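Local coordinates for carboxylase (Deinococcus radiodurans, PDB 5H80), which probably carries out, through its biotin carboxylase domain, the ATP-dependent carboxylation of biotin in a single-chain bacterial carboxylase, at residues W56-V61 / R74-V79; E48-A53 / L336-L341; V61-D66 / A86-D91; V402-F407 / L421-V426. One frame throughout, in Å; residues are numbered along the deposited sequence. Where two conformers were deposited one is given.

Interactions 1 and 3 lie in the N-terminal part of the biotin carboxylase domain. Interaction 2 ties that part to the ATP-binding region, and interaction 4 lies in the C-terminal part. Interaction 1 pairs two neighbouring strands of the five-stranded parallel sheet. Interaction 3 continues from the same strand 57-62 and shares V61 with it; their centres are about 15 Å apart. Interaction 2 packs helix 42-53, which leads into that strand, on helix 336-344 from much later in the chain. Interaction 4 follows in an antiparallel sheet, about 17 Å from interaction 2 between centres. Interactions 1, 2 and 4 reach the second subunit, so the contacts link the three sequence regions and the dimer partner.

Interaction 1 (W56-V61 / R74-V79); sequences WQSVAV and RADEAV
D76 meets S58 just where the strands 57-61 and 77-79 come together. The D76 side chain can be followed outward. CB lies 3.5 Å from the carbonyl oxygen S58 O. CG stands beside its own backbone N (chi1 -63°), which turns the carboxylate back towards the start of the other strand and puts CG 3.8 Å from S58 N. At the tip, OD2 accepts a nearly straight hydrogen bond from S58 N, 2.8 Å from OD2, on its anti lone pair. A water bridges the same OD2 to the carbonyl oxygen of W56, donating to both. S58 answers with its own side chain. Its OG accepts a hydrogen bond from D76 N, 3.2 Å away, so each residue holds the other's main-chain N-H with a side-chain oxygen.

Parallel strand pairing follows. E77 N bonds to S58 O, A60 N to E77 O at 2.9 Å, and V79 N to A60 O. On one face, V59 CG1 packs on V79 CG2 at 3.9 Å, and V59 CG2 lies alongside the E77 chain. On the other face, the methyls A60 CB and A75 CB are only 3.3 Å apart, a tight contact. The carboxylate of E77 has its salt bridge with R34, which also bonds Q57 OE1. This pairing joins the two strands of a beta-alpha-beta unit with helix 70-74 between them. The paired side-chain bonds extend the polar grip beyond the regular strand pairs, and D76 OD2, holding an N-H and a water, is probably stabilised as a carboxylate.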
# COMPACT_ATOMS: atom_id res chain seq x y z
N TRP A 56 -2.28 -1.81 -21.81
CA TRP A 56 -3.20 -2.57 -22.60
C TRP A 56 -4.61 -2.12 -22.36
O TRP A 56 -4.87 -1.19 -21.60
CB TRP A 56 -3.04 -4.06 -22.26
CG TRP A 56 -1.57 -4.66 -22.40
CD1 TRP A 56 -0.40 -4.03 -22.85
CD2 TRP A 56 -1.20 -5.99 -22.17
NE1 TRP A 56 0.68 -4.91 -22.86
CE2 TRP A 56 0.22 -6.11 -22.40
CE3 TRP A 56 -1.90 -7.12 -21.75
CZ2 TRP A 56 0.87 -7.31 -22.27
CZ3 TRP A 56 -1.25 -8.29 -21.58
CH2 TRP A 56 0.13 -8.43 -21.89
N GLN A 57 -5.52 -2.71 -23.13
CA GLN A 57 -6.93 -2.40 -23.01
C GLN A 57 -7.74 -3.50 -22.45
O GLN A 57 -7.40 -4.63 -22.69
CB GLN A 57 -7.53 -1.97 -24.37
CG GLN A 57 -6.89 -0.67 -24.86
CD GLN A 57 -7.25 -0.41 -26.28
OE1 GLN A 57 -7.66 -1.33 -27.03
NE2 GLN A 57 -7.10 0.83 -26.68
N SER A 58 -8.81 -3.15 -21.71
CA SER A 58 -9.68 -4.12 -21.14
C SER A 58 -11.10 -4.05 -21.66
O SER A 58 -11.69 -3.01 -21.81
CB SER A 58 -9.73 -4.05 -19.58
OG SER A 58 -10.19 -2.77 -19.07
N VAL A 59 -11.68 -5.25 -21.76
CA VAL A 59 -13.10 -5.41 -22.04
C VAL A 59 -13.70 -6.22 -20.88
O VAL A 59 -13.35 -7.35 -20.69
CB VAL A 59 -13.29 -6.08 -23.44
CG1 VAL A 59 -14.80 -6.30 -23.68
CG2 VAL A 59 -12.50 -5.32 -24.57
N ALA A 60 -14.60 -5.63 -20.14
CA ALA A 60 -15.36 -6.28 -19.05
C ALA A 60 -16.69 -6.81 -19.61
O ALA A 60 -17.12 -6.41 -20.76
CB ALA A 60 -15.54 -5.30 -17.89
N VAL A 61 -17.29 -7.73 -18.86
CA VAL A 61 -18.63 -8.21 -19.15
C VAL A 61 -19.41 -8.09 -17.81
O VAL A 61 -18.86 -8.21 -16.66
CB VAL A 61 -18.69 -9.66 -19.72
CG1 VAL A 61 -18.13 -9.76 -21.16
CG2 VAL A 61 -18.01 -10.70 -18.80
N ARG A 74 -14.88 0.61 -14.40
CA ARG A 74 -13.42 0.60 -14.51
C ARG A 74 -12.85 0.02 -15.81
O ARG A 74 -11.69 0.32 -16.16
CB ARG A 74 -12.76 -0.08 -13.26
CG ARG A 74 -11.27 -0.18 -13.21
CD ARG A 74 -10.63 1.24 -13.09
NE ARG A 74 -9.16 1.13 -13.07
CZ ARG A 74 -8.37 0.89 -14.13
NH1 ARG A 74 -8.90 0.74 -15.36
NH2 ARG A 74 -7.07 0.77 -13.98
N ALA A 75 -13.57 -0.84 -16.52
CA ALA A 75 -13.03 -1.27 -17.78
C ALA A 75 -12.91 -0.13 -18.82
O ALA A 75 -13.61 0.93 -18.74
CB ALA A 75 -13.95 -2.38 -18.28
N ASP A 76 -12.13 -0.36 -19.83
CA ASP A 76 -12.07 0.60 -20.95
C ASP A 76 -13.36 0.47 -21.71
O ASP A 76 -13.86 1.42 -22.29
CB ASP A 76 -10.91 0.38 -21.90
CG ASP A 76 -9.60 0.54 -21.23
OD1 ASP A 76 -9.35 1.65 -20.71
OD2 ASP A 76 -8.85 -0.44 -21.19
N GLU A 77 -13.89 -0.74 -21.74
CA GLU A 77 -15.22 -0.89 -22.35
C GLU A 77 -15.89 -2.07 -21.68
O GLU A 77 -15.17 -3.02 -21.30
CB GLU A 77 -15.12 -0.94 -23.84
CG GLU A 77 -15.05 -2.29 -24.46
CD GLU A 77 -14.86 -2.19 -26.00
OE1 GLU A 77 -13.68 -2.24 -26.45
OE2 GLU A 77 -15.90 -2.02 -26.72
N ALA A 78 -17.17 -1.93 -21.37
CA ALA A 78 -17.91 -2.98 -20.74
C ALA A 78 -19.07 -3.40 -21.62
O ALA A 78 -19.83 -2.52 -22.11
CB ALA A 78 -18.41 -2.57 -19.37
N VAL A 79 -19.23 -4.74 -21.70
CA VAL A 79 -20.18 -5.39 -22.64
C VAL A 79 -21.27 -6.18 -21.86
O VAL A 79 -20.98 -7.08 -21.05
CB VAL A 79 -19.43 -6.28 -23.62
CG1 VAL A 79 -20.41 -7.04 -24.52
CG2 VAL A 79 -18.49 -5.42 -24.46
O HOH W 1 -6.56 -0.11 -19.80

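Interaction 2 (E48-A53 / L336-L341); sequences ERAVSA and LVTAQL
T338 has CG2 anti to the carbonyl carbon, beside the backbone N, with OG1 at chi1 56°, and this puts the methyl rather than the hydroxyl against A50. V337 has CG1 anti to its backbone N (chi1 -177°), which brings that branch to the same alanine. L341 reaches across with CD1.

The three groups gather round one small methyl. A50 CB lies 3.6 Å from V337 CG1, 3.7 Å from T338 CG2 and 3.7 Å from L341 CD1. T338 CG2 also lies 3.7 Å from the backbone oxygen A50 O, and more loosely meets A53 CB. L341 CD1 touches V51 CG2 at 3.8 Å, the two side chains crossing at about a right angle. No hydrogen bond joins the segments; the contact is apolar packing. The small A50 is consistent with the close approach: the CA atoms of A50 and T338 are 5.0 Å apart, and the axes of the two short segments are 8.8 Å apart, crossing at -66°.

Behind helix 42-53, V51 and E48 pack on strand 57-62, and E48 also touches helix 70-74. On the other partner, V337 rests on helix 325-332, and L341 meets L54. R49 forms a salt bridge with E447 of the second subunit. The contact thus joins a helix beside the N-terminal parallel sheet to one from the ATP-binding region.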
# COMPACT_ATOMS: atom_id res chain seq x y z
N GLU A 48 -8.43 -5.33 -14.39
CA GLU A 48 -8.51 -4.03 -15.08
C GLU A 48 -7.37 -3.11 -14.68
O GLU A 48 -6.69 -2.65 -15.58
CB GLU A 48 -9.82 -3.30 -14.80
CG GLU A 48 -10.96 -4.08 -15.42
CD GLU A 48 -12.33 -3.71 -14.89
OE1 GLU A 48 -12.43 -3.07 -13.86
OE2 GLU A 48 -13.36 -4.14 -15.49
N ARG A 49 -6.93 -3.22 -13.42
CA ARG A 49 -5.82 -2.34 -12.87
C ARG A 49 -4.47 -2.86 -13.41
O ARG A 49 -3.70 -2.10 -13.88
CB ARG A 49 -5.84 -2.25 -11.37
CG ARG A 49 -6.95 -1.42 -10.75
CD ARG A 49 -7.29 -1.73 -9.35
NE ARG A 49 -8.19 -0.72 -8.83
CZ ARG A 49 -8.80 -0.77 -7.63
NH1 ARG A 49 -8.58 -1.79 -6.76
NH2 ARG A 49 -9.64 0.22 -7.30
N ALA A 50 -4.23 -4.16 -13.51
CA ALA A 50 -2.92 -4.73 -14.05
C ALA A 50 -2.87 -4.43 -15.63
O ALA A 50 -1.88 -4.02 -16.19
CB ALA A 50 -2.95 -6.23 -13.82
N VAL A 51 -4.00 -4.59 -16.30
CA VAL A 51 -4.12 -4.28 -17.74
C VAL A 51 -3.75 -2.83 -18.00
O VAL A 51 -2.99 -2.57 -18.96
CB VAL A 51 -5.50 -4.66 -18.27
CG1 VAL A 51 -5.76 -4.21 -19.74
CG2 VAL A 51 -5.58 -6.23 -18.31
N SER A 52 -4.25 -1.95 -17.21
CA SER A 52 -3.95 -0.49 -17.32
C SER A 52 -2.49 -0.23 -17.03
O SER A 52 -1.84 0.57 -17.79
CB SER A 52 -4.83 0.38 -16.46
OG SER A 52 -6.23 0.44 -16.89
N ALA A 53 -1.96 -0.87 -15.98
CA ALA A 53 -0.50 -0.74 -15.67
C ALA A 53 0.39 -1.14 -16.87
O ALA A 53 1.47 -0.57 -17.14
CB ALA A 53 -0.11 -1.51 -14.46
N LEU A 336 1.87 -9.64 -9.04
CA LEU A 336 1.57 -10.97 -9.66
C LEU A 336 0.72 -10.91 -10.87
O LEU A 336 0.90 -11.80 -11.77
CB LEU A 336 1.04 -11.98 -8.66
CG LEU A 336 2.09 -12.47 -7.62
CD1 LEU A 336 1.52 -13.15 -6.41
CD2 LEU A 336 3.21 -13.25 -8.30
N VAL A 337 -0.21 -9.94 -10.94
CA VAL A 337 -1.18 -10.04 -12.09
C VAL A 337 -0.57 -9.46 -13.37
O VAL A 337 -0.77 -9.93 -14.52
CB VAL A 337 -2.54 -9.45 -11.73
CG1 VAL A 337 -3.57 -9.63 -12.89
CG2 VAL A 337 -3.05 -10.05 -10.39
N THR A 338 0.17 -8.31 -13.29
CA THR A 338 0.91 -7.88 -14.51
C THR A 338 1.90 -8.97 -15.00
O THR A 338 1.98 -9.25 -16.20
CB THR A 338 1.67 -6.56 -14.26
OG1 THR A 338 2.55 -6.70 -13.11
CG2 THR A 338 0.68 -5.52 -14.03
N ALA A 339 2.59 -9.67 -14.05
CA ALA A 339 3.53 -10.79 -14.34
C ALA A 339 2.74 -11.94 -15.07
O ALA A 339 3.15 -12.40 -16.14
CB ALA A 339 4.21 -11.33 -13.13
N GLN A 340 1.60 -12.25 -14.51
CA GLN A 340 0.74 -13.30 -15.07
C GLN A 340 0.32 -13.00 -16.55
O GLN A 340 0.56 -13.87 -17.44
CB GLN A 340 -0.47 -13.47 -14.24
CG GLN A 340 -1.38 -14.66 -14.64
CD GLN A 340 -2.72 -14.60 -13.95
OE1 GLN A 340 -3.22 -13.55 -13.50
NE2 GLN A 340 -3.33 -15.80 -13.78
N LEU A 341 -0.12 -11.80 -16.82
CA LEU A 341 -0.49 -11.30 -18.13
C LEU A 341 0.68 -11.36 -19.12
O LEU A 341 0.53 -11.83 -20.25
CB LEU A 341 -1.02 -9.89 -18.06
CG LEU A 341 -2.46 -9.71 -17.48
CD1 LEU A 341 -2.71 -8.27 -16.94
CD2 LEU A 341 -3.43 -10.11 -18.64

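Interaction 3 (V61-D66 / A86-D91); sequences VYAPDD and AAAYLD
The backbone of 61-66 leaves its strand at Y62 and turns into a short 3-10 segment at 64-66, passing a weakly bonded helical turn at 86-89, with A63 and A88 nearest at 6.5 Å between CA atoms. Y89 carries most of the contact. Its CG lies beside the backbone N (chi1 -59°), and its ring reaches across to the loop just after the strand. There Y89 OH accepts a nearly straight hydrogen bond from A63 N, 3.0 Å away. The same hydroxyl donates a weak bond to D66 OD2 at 2.6 Å, with the carboxylate and ring planes 86° apart. One good bond and one weak one thus hold it.

The carbonyl oxygen V61 O sits at the ring edge, 3.5 Å from Y89 CE1. A63 CB touches CE2 at 3.7 Å, and V61 CG2 lies by CD1. A63 CB also meets the methyl A88 CB at 4.2 Å. D66 has its stronger partner in R40, which makes a salt bridge with OD1, and the Y89 side chain also touches R40 and H71. A loop leaving a parallel strand, covered by the helical turn that comes after the next strand, 77-80, is consistent with the Rossmann-like N-terminal part of biotin carboxylases.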
# COMPACT_ATOMS: atom_id res chain seq x y z
N VAL A 61 -17.29 -7.73 -18.86
CA VAL A 61 -18.63 -8.21 -19.15
C VAL A 61 -19.41 -8.09 -17.81
O VAL A 61 -18.86 -8.21 -16.66
CB VAL A 61 -18.69 -9.66 -19.72
CG1 VAL A 61 -18.13 -9.76 -21.16
CG2 VAL A 61 -18.01 -10.70 -18.80
N TYR A 62 -20.70 -7.88 -17.91
CA TYR A 62 -21.56 -7.82 -16.78
C TYR A 62 -22.97 -8.33 -17.04
O TYR A 62 -23.48 -8.22 -18.18
CB TYR A 62 -21.67 -6.38 -16.14
CG TYR A 62 -22.20 -5.34 -17.09
CD1 TYR A 62 -23.48 -4.89 -16.94
CD2 TYR A 62 -21.45 -4.84 -18.22
CE1 TYR A 62 -24.05 -4.03 -17.85
CE2 TYR A 62 -22.02 -3.87 -19.12
CZ TYR A 62 -23.32 -3.49 -18.88
OH TYR A 62 -23.95 -2.62 -19.72
N ALA A 63 -23.52 -8.93 -16.02
CA ALA A 63 -24.95 -9.28 -15.98
C ALA A 63 -25.69 -8.11 -15.38
O ALA A 63 -25.12 -7.36 -14.56
CB ALA A 63 -25.12 -10.50 -15.10
N PRO A 64 -26.97 -7.85 -15.80
CA PRO A 64 -27.63 -6.73 -15.19
C PRO A 64 -27.72 -6.56 -13.65
O PRO A 64 -27.60 -5.44 -13.10
CB PRO A 64 -29.07 -6.76 -15.85
CG PRO A 64 -28.95 -7.67 -17.03
CD PRO A 64 -27.90 -8.66 -16.64
N ASP A 65 -27.86 -7.62 -12.91
CA ASP A 65 -27.86 -7.60 -11.44
C ASP A 65 -26.48 -7.31 -10.83
O ASP A 65 -26.40 -7.19 -9.67
CB ASP A 65 -28.35 -8.87 -10.84
CG ASP A 65 -27.39 -10.03 -10.99
OD1 ASP A 65 -26.42 -10.01 -11.77
OD2 ASP A 65 -27.75 -11.09 -10.39
N ASP A 66 -25.49 -7.17 -11.69
CA ASP A 66 -24.12 -6.85 -11.33
C ASP A 66 -23.76 -5.49 -11.82
O ASP A 66 -22.58 -5.13 -11.85
CB ASP A 66 -23.20 -7.94 -11.91
CG ASP A 66 -21.99 -8.27 -11.00
OD1 ASP A 66 -22.01 -7.86 -9.81
OD2 ASP A 66 -21.11 -8.97 -11.53
N ALA A 86 -25.02 -15.77 -12.17
CA ALA A 86 -23.72 -16.45 -12.26
C ALA A 86 -23.62 -17.17 -13.59
O ALA A 86 -22.70 -16.92 -14.35
CB ALA A 86 -23.53 -17.43 -11.09
N ALA A 87 -24.64 -17.95 -13.95
CA ALA A 87 -24.79 -18.54 -15.31
C ALA A 87 -24.31 -17.70 -16.53
O ALA A 87 -23.80 -18.23 -17.47
CB ALA A 87 -26.26 -18.90 -15.57
N ALA A 88 -24.58 -16.41 -16.50
CA ALA A 88 -24.24 -15.51 -17.60
C ALA A 88 -22.73 -15.46 -17.79
O ALA A 88 -22.25 -15.39 -18.95
CB ALA A 88 -24.73 -14.10 -17.28
N TYR A 89 -22.00 -15.45 -16.65
CA TYR A 89 -20.49 -15.44 -16.66
C TYR A 89 -19.86 -16.80 -16.96
O TYR A 89 -18.70 -16.85 -17.38
CB TYR A 89 -19.97 -14.87 -15.32
CG TYR A 89 -20.40 -13.43 -14.98
CD1 TYR A 89 -19.59 -12.36 -15.33
CD2 TYR A 89 -21.50 -13.17 -14.24
CE1 TYR A 89 -20.00 -11.10 -15.07
CE2 TYR A 89 -21.88 -11.87 -13.92
CZ TYR A 89 -21.02 -10.84 -14.27
OH TYR A 89 -21.34 -9.55 -14.01
N LEU A 90 -20.65 -17.88 -16.91
CA LEU A 90 -20.22 -19.23 -17.20
C LEU A 90 -20.61 -19.64 -18.66
O LEU A 90 -20.29 -20.76 -19.12
CB LEU A 90 -20.88 -20.19 -16.19
CG LEU A 90 -20.52 -19.99 -14.72
CD1 LEU A 90 -21.48 -20.68 -13.73
CD2 LEU A 90 -19.07 -20.39 -14.58
N ASP A 91 -21.28 -18.76 -19.41
CA ASP A 91 -21.62 -19.16 -20.78
C ASP A 91 -20.41 -18.97 -21.69
O ASP A 91 -20.21 -17.94 -22.26
CB ASP A 91 -22.96 -18.52 -21.21
CG ASP A 91 -23.41 -18.95 -22.61
OD1 ASP A 91 -22.61 -19.49 -23.42
OD2 ASP A 91 -24.57 -18.61 -22.91

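Interaction 4 (V402-F407 / L421-V426); sequences VRVDTF and LLAKVV
Strands 402-406 and 421-426 form an antiparallel pair at the edge of the five-stranded sheet of the C-terminal part. R403 and V426 form one hydrogen-bonded pair: V426 N reaches R403 O at 2.8 Å, and R403 N bonds back to V426 O. D405 and K424 form the next, with K424 N 2.8 Å from D405 O and D405 N bonding back to K424 O.

On one face, V404 and V425 lie side by side, CG2 to CG2 at 4.1 Å. On the other, R403 runs extended and grips D405 side-on with two nitrogens. NE meets D405 OD1 at 2.8 Å and NH2 meets OD2, each on the syn side but tilted from the carboxylate plane. A water links D405 OD2 to K424 NZ, which also hydrogen-bonds V323 O and forms a salt bridge with E42. R403 NH1 is bridged to E329 and E330.

T406 has OG1 anti to its backbone N (chi1 -172°), which lets the hydroxyl donate a hydrogen bond to L422 O, 2.6 Å from OG1. The carbonyl oxygen L421 O meets the F407 ring edge at CE2, 3.3 Å away. On the other side of strand 421-426, L422 and A423 both face V373 of strand 367-374, a classic beta bulge in the antiparallel sheet.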
# COMPACT_ATOMS: atom_id res chain seq x y z
N VAL A 402 -1.80 -0.47 4.67
CA VAL A 402 -3.10 -1.08 4.44
C VAL A 402 -3.37 -1.01 2.93
O VAL A 402 -3.18 0.02 2.31
CB VAL A 402 -4.18 -0.22 5.20
CG1 VAL A 402 -5.60 -0.46 4.67
CG2 VAL A 402 -4.00 -0.40 6.65
N ARG A 403 -3.97 -2.05 2.36
CA ARG A 403 -4.41 -2.06 0.98
C ARG A 403 -5.78 -2.75 0.99
O ARG A 403 -5.92 -3.80 1.63
CB ARG A 403 -3.47 -2.92 0.14
CG ARG A 403 -4.07 -3.47 -1.15
CD ARG A 403 -3.06 -4.25 -1.95
NE ARG A 403 -3.70 -4.91 -3.08
CZ ARG A 403 -3.00 -5.69 -3.96
NH1 ARG A 403 -1.67 -5.91 -3.83
NH2 ARG A 403 -3.64 -6.27 -5.01
N VAL A 404 -6.72 -2.22 0.22
CA VAL A 404 -8.06 -2.81 0.11
C VAL A 404 -8.46 -3.03 -1.35
O VAL A 404 -8.53 -2.08 -2.10
CB VAL A 404 -9.15 -1.94 0.78
CG1 VAL A 404 -10.53 -2.61 0.63
CG2 VAL A 404 -8.89 -1.73 2.26
N ASP A 405 -8.78 -4.29 -1.69
CA ASP A 405 -9.20 -4.68 -3.03
C ASP A 405 -10.73 -5.00 -2.93
O ASP A 405 -11.17 -5.95 -2.21
CB ASP A 405 -8.45 -5.90 -3.66
CG ASP A 405 -7.01 -5.59 -4.05
OD1 ASP A 405 -6.41 -4.63 -3.47
OD2 ASP A 405 -6.50 -6.23 -4.96
N THR A 406 -11.52 -4.21 -3.67
CA THR A 406 -12.99 -4.32 -3.66
C THR A 406 -13.52 -3.95 -5.10
O THR A 406 -12.82 -3.51 -5.98
CB THR A 406 -13.60 -3.47 -2.52
OG1 THR A 406 -15.04 -3.67 -2.31
CG2 THR A 406 -13.30 -2.00 -2.72
N PHE A 407 -14.85 -4.13 -5.19
CA PHE A 407 -15.73 -3.77 -6.27
C PHE A 407 -16.94 -2.89 -5.81
O PHE A 407 -17.69 -2.37 -6.64
CB PHE A 407 -16.21 -5.05 -6.97
CG PHE A 407 -17.16 -5.76 -6.16
CD1 PHE A 407 -18.57 -5.72 -6.47
CD2 PHE A 407 -16.76 -6.55 -5.12
CE1 PHE A 407 -19.47 -6.40 -5.65
CE2 PHE A 407 -17.64 -7.25 -4.37
CZ PHE A 407 -18.99 -7.18 -4.59
N LEU A 421 -18.21 -12.16 -0.71
CA LEU A 421 -17.06 -11.23 -0.54
C LEU A 421 -17.42 -9.83 -0.89
O LEU A 421 -17.91 -9.53 -2.04
CB LEU A 421 -15.93 -11.74 -1.32
CG LEU A 421 -14.58 -11.00 -1.11
CD1 LEU A 421 -14.01 -11.28 0.26
CD2 LEU A 421 -13.64 -11.49 -2.20
N LEU A 422 -17.12 -8.93 0.02
CA LEU A 422 -17.30 -7.48 -0.18
C LEU A 422 -15.96 -6.77 -0.38
O LEU A 422 -15.85 -5.93 -1.27
CB LEU A 422 -17.96 -6.83 1.02
CG LEU A 422 -19.50 -7.07 1.28
CD1 LEU A 422 -19.88 -6.47 2.64
CD2 LEU A 422 -20.34 -6.60 0.10
N ALA A 423 -14.95 -7.16 0.45
CA ALA A 423 -13.63 -6.56 0.24
C ALA A 423 -12.52 -7.41 0.84
O ALA A 423 -12.75 -8.10 1.84
CB ALA A 423 -13.60 -5.16 0.86
N LYS A 424 -11.34 -7.26 0.31
CA LYS A 424 -10.17 -7.90 0.92
C LYS A 424 -9.26 -6.83 1.54
O LYS A 424 -8.92 -5.96 0.84
CB LYS A 424 -9.42 -8.76 -0.04
CG LYS A 424 -10.28 -9.77 -0.83
CD LYS A 424 -9.47 -10.62 -1.84
CE LYS A 424 -8.72 -9.86 -2.95
NZ LYS A 424 -8.09 -10.66 -4.05
N VAL A 425 -8.93 -6.97 2.81
CA VAL A 425 -8.08 -6.02 3.51
C VAL A 425 -6.77 -6.64 3.80
O VAL A 425 -6.70 -7.65 4.54
CB VAL A 425 -8.73 -5.58 4.82
CG1 VAL A 425 -7.83 -4.61 5.70
CG2 VAL A 425 -10.11 -4.95 4.52
N VAL A 426 -5.71 -6.02 3.27
CA VAL A 426 -4.37 -6.58 3.35
C VAL A 426 -3.60 -5.62 4.24
O VAL A 426 -3.59 -4.40 3.95
CB VAL A 426 -3.69 -6.78 2.02
CG1 VAL A 426 -2.35 -7.43 2.16
CG2 VAL A 426 -4.62 -7.64 1.08
O HOH W 2 -7.48 -8.63 -5.72